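Local coordinates for hemolysin-like protein containing CBS domains (Oenococcus oeni, PDB 3OCO) that is of unknown function but carries the paired CBS domains of a probable membrane protein that may bind flavin adenine dinucleotide, at residues V58-D61 with D65-I68; S31-D36 with L49-S54; E39-A44 with Y74-Q79; E109-S112 with M118-V121. One frame throughout, in Å; residues are numbered along the deposited sequence.

Contact 1: V58-D61 with D65-I68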
loop_
_atom_site.group_PDB
_atom_site.type_symbol
_atom_site.label_atom_id
_atom_site.label_comp_id
_atom_site.label_asym_id
_atom_site.label_seq_id
_atom_site.Cartn_x
_atom_site.Cartn_y
_atom_site.Cartn_z
ATOM N N VAL A 58 0.514 -2.852 16.872
ATOM C CA VAL A 58 0.944 -3.738 17.946
ATOM C C VAL A 58 0.503 -3.177 19.314
ATOM O O VAL A 58 0.836 -2.047 19.641
ATOM C CB VAL A 58 2.478 -3.899 17.932
ATOM C CG1 VAL A 58 2.955 -4.644 19.171
ATOM C CG2 VAL A 58 2.938 -4.608 16.652
ATOM N N THR A 59 -0.242 -3.960 20.099
ATOM C CA THR A 59 -0.691 -3.532 21.423
ATOM C C THR A 59 0.265 -3.987 22.518
ATOM O O THR A 59 0.939 -5.008 22.390
ATOM C CB THR A 59 -2.099 -4.082 21.776
ATOM O OG1 THR A 59 -2.051 -5.504 21.929
ATOM C CG2 THR A 59 -3.102 -3.749 20.707
ATOM N N ALA A 60 0.334 -3.216 23.590
ATOM C CA ALA A 60 0.947 -3.697 24.828
ATOM C C ALA A 60 -0.141 -4.319 25.692
ATOM O O ALA A 60 -1.272 -3.832 25.717
ATOM C CB ALA A 60 1.632 -2.553 25.582
ATOM N N ASP A 61 0.184 -5.405 26.381
ATOM C CA ASP A 61 -0.730 -5.952 27.379
ATOM C C ASP A 61 -2.078 -6.359 26.782
ATOM O O ASP A 61 -3.082 -6.424 27.488
ATOM C CB ASP A 61 -0.942 -4.933 28.511
ATOM C CG ASP A 61 0.339 -4.662 29.317
ATOM O OD1 ASP A 61 1.037 -5.635 29.682
ATOM O OD2 ASP A 61 0.643 -3.480 29.597
ATOM N N ASP A 65 -5.984 0.086 23.674
ATOM C CA ASP A 65 -5.695 1.472 24.060
ATOM C C ASP A 65 -4.210 1.706 24.346
ATOM O O ASP A 65 -3.792 2.824 24.653
ATOM C CB ASP A 65 -6.572 1.916 25.238
ATOM C CG ASP A 65 -8.051 1.963 24.883
ATOM O OD1 ASP A 65 -8.390 2.658 23.908
ATOM O OD2 ASP A 65 -8.876 1.309 25.562
ATOM N N LYS A 66 -3.418 0.647 24.214
ATOM C CA LYS A 66 -1.967 0.725 24.361
ATOM C C LYS A 66 -1.188 0.294 23.084
ATOM O O LYS A 66 -0.413 -0.688 23.110
ATOM C CB LYS A 66 -1.530 -0.150 25.542
ATOM C CG LYS A 66 -1.989 0.356 26.921
ATOM C CD LYS A 66 -1.568 -0.619 28.013
ATOM C CE LYS A 66 -2.103 -0.239 29.393
ATOM N NZ LYS A 66 -1.963 -1.382 30.371
ATOM N N ILE A 67 -1.388 1.014 21.980
ATOM C CA ILE A 67 -0.627 0.748 20.747
ATOM C C ILE A 67 0.801 1.276 20.858
ATOM O O ILE A 67 1.011 2.476 20.977
ATOM C CB ILE A 67 -1.255 1.421 19.494
ATOM C CG1 ILE A 67 -2.706 0.984 19.283
ATOM C CG2 ILE A 67 -0.410 1.120 18.258
ATOM C CD1 ILE A 67 -2.929 -0.455 19.582
ATOM N N ILE A 68 1.786 0.393 20.803
ATOM C CA ILE A 68 3.180 0.821 20.936
ATOM C C ILE A 68 3.949 0.922 19.593
ATOM O O ILE A 68 5.062 1.453 19.544
ATOM C CB ILE A 68 3.931 -0.105 21.898
ATOM C CG1 ILE A 68 3.396 -1.528 21.775
ATOM C CG2 ILE A 68 3.734 0.346 23.339
ATOM C CD1 ILE A 68 4.289 -2.576 22.406
#
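Thr59 and Ile67 face each other as an antiparallel non-hydrogen-bonded pair, with their side chains on the same face of a beta hairpin. Thr59 CG2 lies beside its own backbone N, anti to the carbonyl carbon, and presses on the end of Ile67, 3.5 Å from CD1, tighter than an ordinary methyl contact. With chi1 at 67°, the other branch, OG1, takes the remaining direction and bonds Asp36, so the threonine divides its methyl and hydroxyl between two neighbouring strands. Backbone bonds flank this pair: Ile68 N donates to Val58 O at 2.9 Å and Ala60 N to Lys66 O at 2.7 Å. The short strand segments nevertheless run at 124°, well away from a straight antiparallel course.

Next along the strand, Ile68 adopts an unusual chi1 of 34°, which places CG1 3.4 Å from Val58 O and carries CD1 to within 4.1 Å of Ala60 CB. Lys66 starts against Ala60, CB to CB 4.0 Å, and then runs out fully extended past the Ala60 carbonyl. Its NZ ends 3.4 Å from Asp61 OD2. This is a long salt bridge with a weak hydrogen bond between two exposed residues, so its contribution is probably modest.

The hairpin joins strand 55-60 to strand 66-72 within the first CBS domain. Strand 55-60 is central in a three-stranded sheet, with strand 35-36 parallel to it on its other edge, while Val58 and Ile68 both reach Met92 in the loop beyond helix 73-83.

Contact 2: S31-D36 with L49-S54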
loop_
_atom_site.group_PDB
_atom_site.type_symbol
_atom_site.label_atom_id
_atom_site.label_comp_id
_atom_site.label_asym_id
_atom_site.label_seq_id
_atom_site.Cartn_x
_atom_site.Cartn_y
_atom_site.Cartn_z
ATOM N N SER A 31 -13.008 -1.146 14.455
ATOM C CA SER A 31 -12.730 -1.847 13.200
ATOM C C SER A 31 -11.279 -2.309 13.039
ATOM O O SER A 31 -10.971 -2.999 12.072
ATOM C CB SER A 31 -13.127 -0.977 12.007
ATOM O OG SER A 31 -14.518 -0.700 12.035
HETATM N N MSE A 32 -10.400 -1.932 13.972
HETATM C CA MSE A 32 -8.973 -2.271 13.887
HETATM C C MSE A 32 -8.688 -3.746 14.147
HETATM O O MSE A 32 -9.336 -4.364 14.986
HETATM C CB MSE A 32 -8.151 -1.518 14.932
HETATM C CG MSE A 32 -8.044 -0.023 14.835
HETATM SE SE MSE A 32 -6.687 0.553 16.161
HETATM C CE MSE A 32 -7.306 -0.382 17.760
ATOM N N SER A 33 -7.681 -4.283 13.459
ATOM C CA SER A 33 -7.097 -5.578 13.806
ATOM C C SER A 33 -5.685 -5.354 14.320
ATOM O O SER A 33 -4.850 -4.751 13.632
ATOM C CB SER A 33 -7.037 -6.511 12.593
ATOM O OG SER A 33 -8.331 -6.813 12.107
ATOM N N VAL A 34 -5.413 -5.846 15.525
ATOM C CA VAL A 34 -4.105 -5.660 16.131
ATOM C C VAL A 34 -3.400 -6.984 16.416
ATOM O O VAL A 34 -4.017 -8.047 16.401
ATOM C CB VAL A 34 -4.220 -4.843 17.435
ATOM C CG1 VAL A 34 -4.974 -3.543 17.169
ATOM C CG2 VAL A 34 -4.918 -5.653 18.514
ATOM N N VAL A 35 -2.090 -6.911 16.620
ATOM C CA VAL A 35 -1.345 -8.020 17.206
ATOM C C VAL A 35 -0.646 -7.536 18.481
ATOM O O VAL A 35 -0.391 -6.345 18.645
ATOM C CB VAL A 35 -0.284 -8.572 16.240
ATOM C CG1 VAL A 35 -0.949 -9.205 15.046
ATOM C CG2 VAL A 35 0.647 -7.461 15.809
ATOM N N ASP A 36 -0.313 -8.463 19.359
ATOM C CA ASP A 36 0.268 -8.122 20.655
ATOM C C ASP A 36 1.797 -8.263 20.660
ATOM O O ASP A 36 2.348 -9.141 19.994
ATOM C CB ASP A 36 -0.348 -8.999 21.754
ATOM C CG ASP A 36 0.108 -8.595 23.147
ATOM O OD1 ASP A 36 -0.155 -7.436 23.529
ATOM O OD2 ASP A 36 0.732 -9.427 23.854
ATOM N N LEU A 49 -2.542 -13.713 6.738
ATOM C CA LEU A 49 -3.094 -14.594 5.708
ATOM C C LEU A 49 -4.605 -14.623 5.741
ATOM O O LEU A 49 -5.258 -14.885 4.732
ATOM C CB LEU A 49 -2.531 -16.011 5.859
ATOM C CG LEU A 49 -1.086 -16.116 5.383
ATOM C CD1 LEU A 49 -0.499 -17.465 5.666
ATOM C CD2 LEU A 49 -1.037 -15.837 3.894
ATOM N N GLU A 50 -5.155 -14.340 6.912
ATOM C CA GLU A 50 -6.593 -14.333 7.110
ATOM C C GLU A 50 -7.228 -12.969 6.806
ATOM O O GLU A 50 -8.359 -12.902 6.315
ATOM C CB GLU A 50 -6.907 -14.747 8.549
ATOM C CG GLU A 50 -8.383 -14.758 8.901
ATOM C CD GLU A 50 -9.177 -15.823 8.148
ATOM O OE1 GLU A 50 -8.569 -16.624 7.401
ATOM O OE2 GLU A 50 -10.415 -15.857 8.314
ATOM N N GLU A 51 -6.508 -11.885 7.084
ATOM C CA GLU A 51 -7.099 -10.545 6.989
ATOM C C GLU A 51 -6.443 -9.607 5.962
ATOM O O GLU A 51 -6.975 -8.530 5.680
ATOM C CB GLU A 51 -7.091 -9.880 8.364
ATOM C CG GLU A 51 -7.564 -10.804 9.476
ATOM C CD GLU A 51 -8.068 -10.048 10.686
ATOM O OE1 GLU A 51 -7.235 -9.412 11.369
ATOM O OE2 GLU A 51 -9.292 -10.091 10.952
ATOM N N GLN A 52 -5.280 -9.998 5.439
ATOM C CA GLN A 52 -4.611 -9.270 4.340
ATOM C C GLN A 52 -3.991 -7.906 4.647
ATOM O O GLN A 52 -3.114 -7.469 3.900
ATOM C CB GLN A 52 -5.545 -9.042 3.148
ATOM C CG GLN A 52 -6.249 -10.234 2.587
ATOM C CD GLN A 52 -7.090 -9.812 1.399
ATOM O OE1 GLN A 52 -6.571 -9.264 0.422
ATOM N NE2 GLN A 52 -8.397 -10.022 1.493
ATOM N N TYR A 53 -4.455 -7.202 5.681
ATOM C CA TYR A 53 -3.890 -5.876 5.944
ATOM C C TYR A 53 -2.376 -5.975 5.915
ATOM O O TYR A 53 -1.810 -6.970 6.326
ATOM C CB TYR A 53 -4.363 -5.303 7.288
ATOM C CG TYR A 53 -5.863 -5.298 7.471
ATOM C CD1 TYR A 53 -6.647 -4.339 6.869
ATOM C CD2 TYR A 53 -6.491 -6.257 8.261
ATOM C CE1 TYR A 53 -8.023 -4.333 7.035
ATOM C CE2 TYR A 53 -7.869 -6.260 8.434
ATOM C CZ TYR A 53 -8.629 -5.297 7.816
ATOM O OH TYR A 53 -9.999 -5.290 7.983
ATOM N N SER A 54 -1.703 -4.958 5.417
ATOM C CA SER A 54 -0.257 -5.065 5.336
ATOM C C SER A 54 0.437 -4.544 6.589
ATOM O O SER A 54 1.616 -4.824 6.825
ATOM C CB SER A 54 0.264 -4.338 4.100
ATOM O OG SER A 54 -0.066 -2.972 4.155
#
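Ser33 and Glu51 meet through a single side-chain hydrogen bond, with the ring of Tyr53 set beside it. Ser33 OG donates to Glu51 OE1 at 2.9 Å, approaching from above the carboxylate plane, 39° out of it. The acid therefore presents one oxygen obliquely to the hydroxyl: OE2 stays 3.6 Å from the same Ser33 OG, and Ser33 CB comes alongside OE1 at 3.2 Å. Glu51 gains this reach by holding CG beside its backbone N and stretching the chain beyond it (chi2 -158°), which carries the carboxylate from the last turn of its helix across to the serine.

The ring of Tyr53 comes to the same hydroxyl obliquely, CE2 lying 3.7 Å from Ser33 OG. This ring also lies over the Glu51 carbonyl, with Glu51 O 3.5 Å above the ring plane and offset toward the rim. The helix ends at Gln52, the first residue to leave helical geometry, whose phi is 71°. A weak backbone bond from Tyr53 N to Glu51 O spans that residue. The glutamate and tyrosine thus both converge on Ser33 from the end of one helix, in a small surface contact.

Within the beta-alpha-beta unit, 31-36 leads into strand 35-36, and the segment 49-54 leaves helix 41-51 for strand 55-60, whose Phe56 also touches Ser33. In the last turn of the helix, Leu49 O is hydrogen-bonded to Tyr74 OH of the second subunit.

Contact 3: E39-A44 with Y74-Q79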
loop_
_atom_site.group_PDB
_atom_site.type_symbol
_atom_site.label_atom_id
_atom_site.label_comp_id
_atom_site.label_asym_id
_atom_site.label_seq_id
_atom_site.Cartn_x
_atom_site.Cartn_y
_atom_site.Cartn_z
ATOM N N GLU A 39 2.935 -11.782 21.095
ATOM C CA GLU A 39 2.575 -12.847 20.173
ATOM C C GLU A 39 3.793 -13.183 19.336
ATOM O O GLU A 39 4.718 -12.376 19.215
ATOM C CB GLU A 39 1.377 -12.464 19.314
ATOM C CG GLU A 39 0.145 -13.294 19.644
ATOM C CD GLU A 39 -1.100 -12.448 19.842
ATOM O OE1 GLU A 39 -1.266 -11.438 19.120
ATOM O OE2 GLU A 39 -1.919 -12.800 20.721
ATOM N N THR A 40 3.815 -14.395 18.798
ATOM C CA THR A 40 4.928 -14.842 17.980
ATOM C C THR A 40 4.702 -14.465 16.522
ATOM O O THR A 40 3.580 -14.198 16.098
ATOM C CB THR A 40 5.030 -16.336 18.012
ATOM O OG1 THR A 40 3.820 -16.868 17.464
ATOM C CG2 THR A 40 5.198 -16.831 19.461
ATOM N N ILE A 41 5.780 -14.473 15.753
ATOM C CA ILE A 41 5.693 -14.157 14.353
ATOM C C ILE A 41 4.716 -15.108 13.708
ATOM O O ILE A 41 3.870 -14.701 12.927
ATOM C CB ILE A 41 7.040 -14.291 13.691
ATOM C CG1 ILE A 41 8.030 -13.321 14.333
ATOM C CG2 ILE A 41 6.917 -14.033 12.190
ATOM C CD1 ILE A 41 8.024 -11.958 13.713
ATOM N N ALA A 42 4.813 -16.378 14.063
ATOM C CA ALA A 42 3.922 -17.389 13.506
ATOM C C ALA A 42 2.464 -17.017 13.681
ATOM O O ALA A 42 1.632 -17.371 12.851
ATOM C CB ALA A 42 4.192 -18.740 14.137
ATOM N N ASP A 43 2.157 -16.314 14.770
ATOM C CA ASP A 43 0.799 -15.843 15.030
ATOM C C ASP A 43 0.432 -14.718 14.076
ATOM O O ASP A 43 -0.640 -14.719 13.471
ATOM C CB ASP A 43 0.671 -15.320 16.461
ATOM C CG ASP A 43 0.655 -16.430 17.493
ATOM O OD1 ASP A 43 -0.111 -17.401 17.309
ATOM O OD2 ASP A 43 1.401 -16.317 18.495
ATOM N N ALA A 44 1.318 -13.736 13.992
ATOM C CA ALA A 44 1.165 -12.641 13.062
ATOM C C ALA A 44 0.970 -13.140 11.613
ATOM O O ALA A 44 0.102 -12.650 10.906
ATOM C CB ALA A 44 2.361 -11.704 13.164
ATOM N N TYR A 74 5.558 -7.693 5.198
ATOM C CA TYR A 74 6.889 -8.083 4.708
ATOM C C TYR A 74 7.792 -8.641 5.805
ATOM O O TYR A 74 8.458 -9.669 5.610
ATOM C CB TYR A 74 7.593 -6.896 4.060
ATOM C CG TYR A 74 9.002 -7.182 3.575
ATOM C CD1 TYR A 74 9.231 -7.916 2.419
ATOM C CD2 TYR A 74 10.099 -6.675 4.251
ATOM C CE1 TYR A 74 10.518 -8.154 1.972
ATOM C CE2 TYR A 74 11.385 -6.905 3.813
ATOM C CZ TYR A 74 11.595 -7.646 2.672
ATOM O OH TYR A 74 12.888 -7.868 2.238
ATOM N N ASP A 75 7.814 -7.955 6.948
ATOM C CA ASP A 75 8.688 -8.319 8.070
ATOM C C ASP A 75 8.281 -9.649 8.671
ATOM O O ASP A 75 9.130 -10.477 9.007
ATOM C CB ASP A 75 8.641 -7.242 9.163
ATOM C CG ASP A 75 9.435 -5.995 8.806
ATOM O OD1 ASP A 75 10.396 -6.097 8.010
ATOM O OD2 ASP A 75 9.101 -4.912 9.341
ATOM N N ILE A 76 6.972 -9.829 8.819
ATOM C CA ILE A 76 6.370 -11.086 9.254
ATOM C C ILE A 76 6.708 -12.267 8.321
ATOM O O ILE A 76 7.219 -13.310 8.781
ATOM C CB ILE A 76 4.824 -10.936 9.385
ATOM C CG1 ILE A 76 4.489 -9.820 10.383
ATOM C CG2 ILE A 76 4.175 -12.232 9.850
ATOM C CD1 ILE A 76 3.061 -9.289 10.292
ATOM N N VAL A 77 6.429 -12.144 7.017
ATOM C CA VAL A 77 6.652 -13.322 6.183
ATOM C C VAL A 77 8.133 -13.642 6.070
ATOM O O VAL A 77 8.515 -14.809 6.023
ATOM C CB VAL A 77 5.930 -13.302 4.772
ATOM C CG1 VAL A 77 4.933 -12.180 4.669
ATOM C CG2 VAL A 77 6.934 -13.303 3.615
ATOM N N ARG A 78 8.966 -12.609 6.031
ATOM C CA ARG A 78 10.401 -12.822 6.005
ATOM C C ARG A 78 10.918 -13.528 7.256
ATOM O O ARG A 78 11.691 -14.482 7.166
ATOM C CB ARG A 78 11.139 -11.511 5.875
ATOM C CG ARG A 78 12.621 -11.719 6.060
ATOM C CD ARG A 78 13.373 -10.485 5.693
ATOM N NE ARG A 78 12.827 -9.348 6.417
ATOM C CZ ARG A 78 13.316 -8.115 6.356
ATOM N NH1 ARG A 78 14.374 -7.845 5.589
ATOM N NH2 ARG A 78 12.733 -7.152 7.062
ATOM N N GLN A 79 10.515 -13.050 8.430
ATOM C CA GLN A 79 11.030 -13.629 9.680
ATOM C C GLN A 79 10.514 -15.045 9.971
ATOM O O GLN A 79 11.253 -15.869 10.521
ATOM C CB GLN A 79 10.772 -12.697 10.867
ATOM C CG GLN A 79 11.242 -13.249 12.174
ATOM C CD GLN A 79 12.739 -13.399 12.237
ATOM O OE1 GLN A 79 13.488 -12.680 11.556
ATOM N NE2 GLN A 79 13.196 -14.336 13.071
#
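The two helices of the first CBS domain's beta-alpha-beta-beta-alpha fold pack together here, the start of helix 41-51 meeting helix 73-83 through Ile41, Ala44, Ile76 and Gln79. The approach is close, with the CA atoms of Ile41 and Ile76 6.0 Å apart, and the contact is buried and essentially apolar.

Ile41 uses both its branches. CG2, anti to the backbone N, lies against the neighbouring main chain, 3.5 Å from Ile76 O, and also meets Ile76 CG2. The longer branch ends with CD1 3.8 Å from Gln79 CG, the two side chains crossing at about a right angle. Gln79 offers its aliphatic part at this point: CG stands anti to its backbone N (chi1 178°), and the chain then bends at chi2 (66°), while its amide nitrogen makes a weak bond to Asp83 O. Ala44 is one helical turn beyond Ile41, and its CB sits 3.8 Å from Ile76 CG2 and equally near Ile76 CD1, touched by both branches of that residue.

Ile91, from the following loop, packs on both Ile41 and Ile76. Another flank of helix 73-83 belongs to the dimer, where Val77 and Arg78 pack on Leu49 of the second subunit.

A capping box starts helix 41-51: Asp43 N donates to Thr40 OG1 at 3.2 Å, and Thr40 N returns a bond to Asp43 OD2 at 3.1 Å. The same carboxylate oxygen is gripped again by Thr40 OG1, 2.7 Å from Asp43 OD2 and well above the carboxylate plane.

Contact 4: E109-S112 with M118-V121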
loop_
_atom_site.group_PDB
_atom_site.type_symbol
_atom_site.label_atom_id
_atom_site.label_comp_id
_atom_site.label_asym_id
_atom_site.label_seq_id
_atom_site.Cartn_x
_atom_site.Cartn_y
_atom_site.Cartn_z
ATOM N N GLU A 109 1.940 15.233 7.477
ATOM C CA GLU A 109 3.264 15.802 7.699
ATOM C C GLU A 109 3.905 15.297 8.988
ATOM O O GLU A 109 5.128 15.248 9.110
ATOM C CB GLU A 109 3.217 17.334 7.702
ATOM C CG GLU A 109 4.602 17.987 7.676
ATOM C CD GLU A 109 5.489 17.451 6.547
ATOM O OE1 GLU A 109 6.669 17.127 6.817
ATOM O OE2 GLU A 109 5.005 17.350 5.394
ATOM N N GLU A 110 3.080 14.933 9.956
ATOM C CA GLU A 110 3.598 14.337 11.167
ATOM C C GLU A 110 4.171 12.961 10.824
ATOM O O GLU A 110 5.300 12.644 11.190
ATOM C CB GLU A 110 2.495 14.232 12.222
ATOM C CG GLU A 110 2.950 14.574 13.633
ATOM C CD GLU A 110 3.500 15.976 13.731
ATOM O OE1 GLU A 110 4.437 16.201 14.528
ATOM O OE2 GLU A 110 2.997 16.849 13.000
HETATM N N MSE A 111 3.387 12.154 10.112
HETATM C CA MSE A 111 3.855 10.875 9.599
HETATM C C MSE A 111 5.130 11.001 8.781
HETATM O O MSE A 111 5.931 10.078 8.727
HETATM C CB MSE A 111 2.785 10.221 8.727
HETATM C CG MSE A 111 1.569 9.790 9.501
HETATM SE SE MSE A 111 0.059 9.495 8.331
HETATM C CE MSE A 111 0.437 7.693 7.702
ATOM N N SER A 112 5.317 12.134 8.127
ATOM C CA SER A 112 6.499 12.290 7.296
ATOM C C SER A 112 7.710 12.720 8.120
ATOM O O SER A 112 8.820 12.221 7.919
ATOM C CB SER A 112 6.238 13.272 6.159
ATOM O OG SER A 112 7.430 13.504 5.435
HETATM N N MSE A 118 2.243 4.972 9.790
HETATM C CA MSE A 118 1.052 4.851 10.606
HETATM C C MSE A 118 0.947 5.928 11.667
HETATM O O MSE A 118 1.880 6.167 12.425
HETATM C CB MSE A 118 0.939 3.468 11.239
HETATM C CG MSE A 118 -0.290 3.354 12.139
HETATM SE SE MSE A 118 -0.772 1.537 12.586
HETATM C CE MSE A 118 0.283 1.256 14.192
ATOM N N ALA A 119 -0.202 6.583 11.692
ATOM C CA ALA A 119 -0.527 7.514 12.752
ATOM C C ALA A 119 -1.603 6.877 13.606
ATOM O O ALA A 119 -2.537 6.265 13.080
ATOM C CB ALA A 119 -1.027 8.799 12.169
ATOM N N ILE A 120 -1.471 7.005 14.923
ATOM C CA ILE A 120 -2.496 6.501 15.816
ATOM C C ILE A 120 -3.272 7.695 16.343
ATOM O O ILE A 120 -2.680 8.619 16.923
ATOM C CB ILE A 120 -1.893 5.687 17.002
ATOM C CG1 ILE A 120 -1.335 4.345 16.531
ATOM C CG2 ILE A 120 -2.957 5.365 18.001
ATOM C CD1 ILE A 120 -0.264 4.442 15.504
ATOM N N VAL A 121 -4.586 7.687 16.122
ATOM C CA VAL A 121 -5.440 8.781 16.577
ATOM C C VAL A 121 -5.865 8.553 18.044
ATOM O O VAL A 121 -6.507 7.542 18.354
ATOM C CB VAL A 121 -6.686 8.957 15.675
ATOM C CG1 VAL A 121 -7.411 10.252 16.021
ATOM C CG2 VAL A 121 -6.298 8.970 14.206
#
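This is buried helix-on-sheet packing in the second CBS domain, where Met111 of helix 104-113 lies against Met118 and Ala119 in the segment 118-121, which runs into strand 119-122. Both methionines are selenomethionine in the crystal.

Met111 does most of the touching. Its CG is 3.9 Å from Ala119 CB, and SE is almost as near to that methyl at 4.0 Å, so the alanine is met by the middle of the chain. The last torsion, chi3 82°, then bends the chain and carries CE past the alanine onto the main chain, 3.9 Å from Met118 N. The small alanine side chain lets the helix approach the strand closely, with the CA atoms of Met111 and Ala119 6.4 Å apart.

Met118 takes part through its backbone. Its side chain departs from the helix and packs on Ile67 and Tyr70 of strand 66-72, joining the strand to the first CBS domain. Val96 of strand 96-99 touches both Met111 and Ala119, adding to the apolar surface under the helix.

The arrangement is that of a beta-alpha-beta crossover, in which helix 104-113 covers the parallel strands 96-99 and 119-122, as in the CBS domain fold.

How the contacts relate
Contacts 3 and 4 are buried and apolar, contact 1 is partly buried and combines backbone pairing with an exposed ion pair, and contact 2 is a surface contact resting on one polar bond. Contacts 1 to 3 all lie in the first CBS domain. Contacts 2 and 3 use opposite ends of helix 41-51, and both touch the second subunit. Contact 1 is nested in the chain loop closed by contact 3 and joins contact 2 through the sheet, where Thr59 N meets Val35 O. Contact 4 belongs to the second domain, yet Ile67 of contact 1 packs on Ile120, bringing the two domains' sheets together.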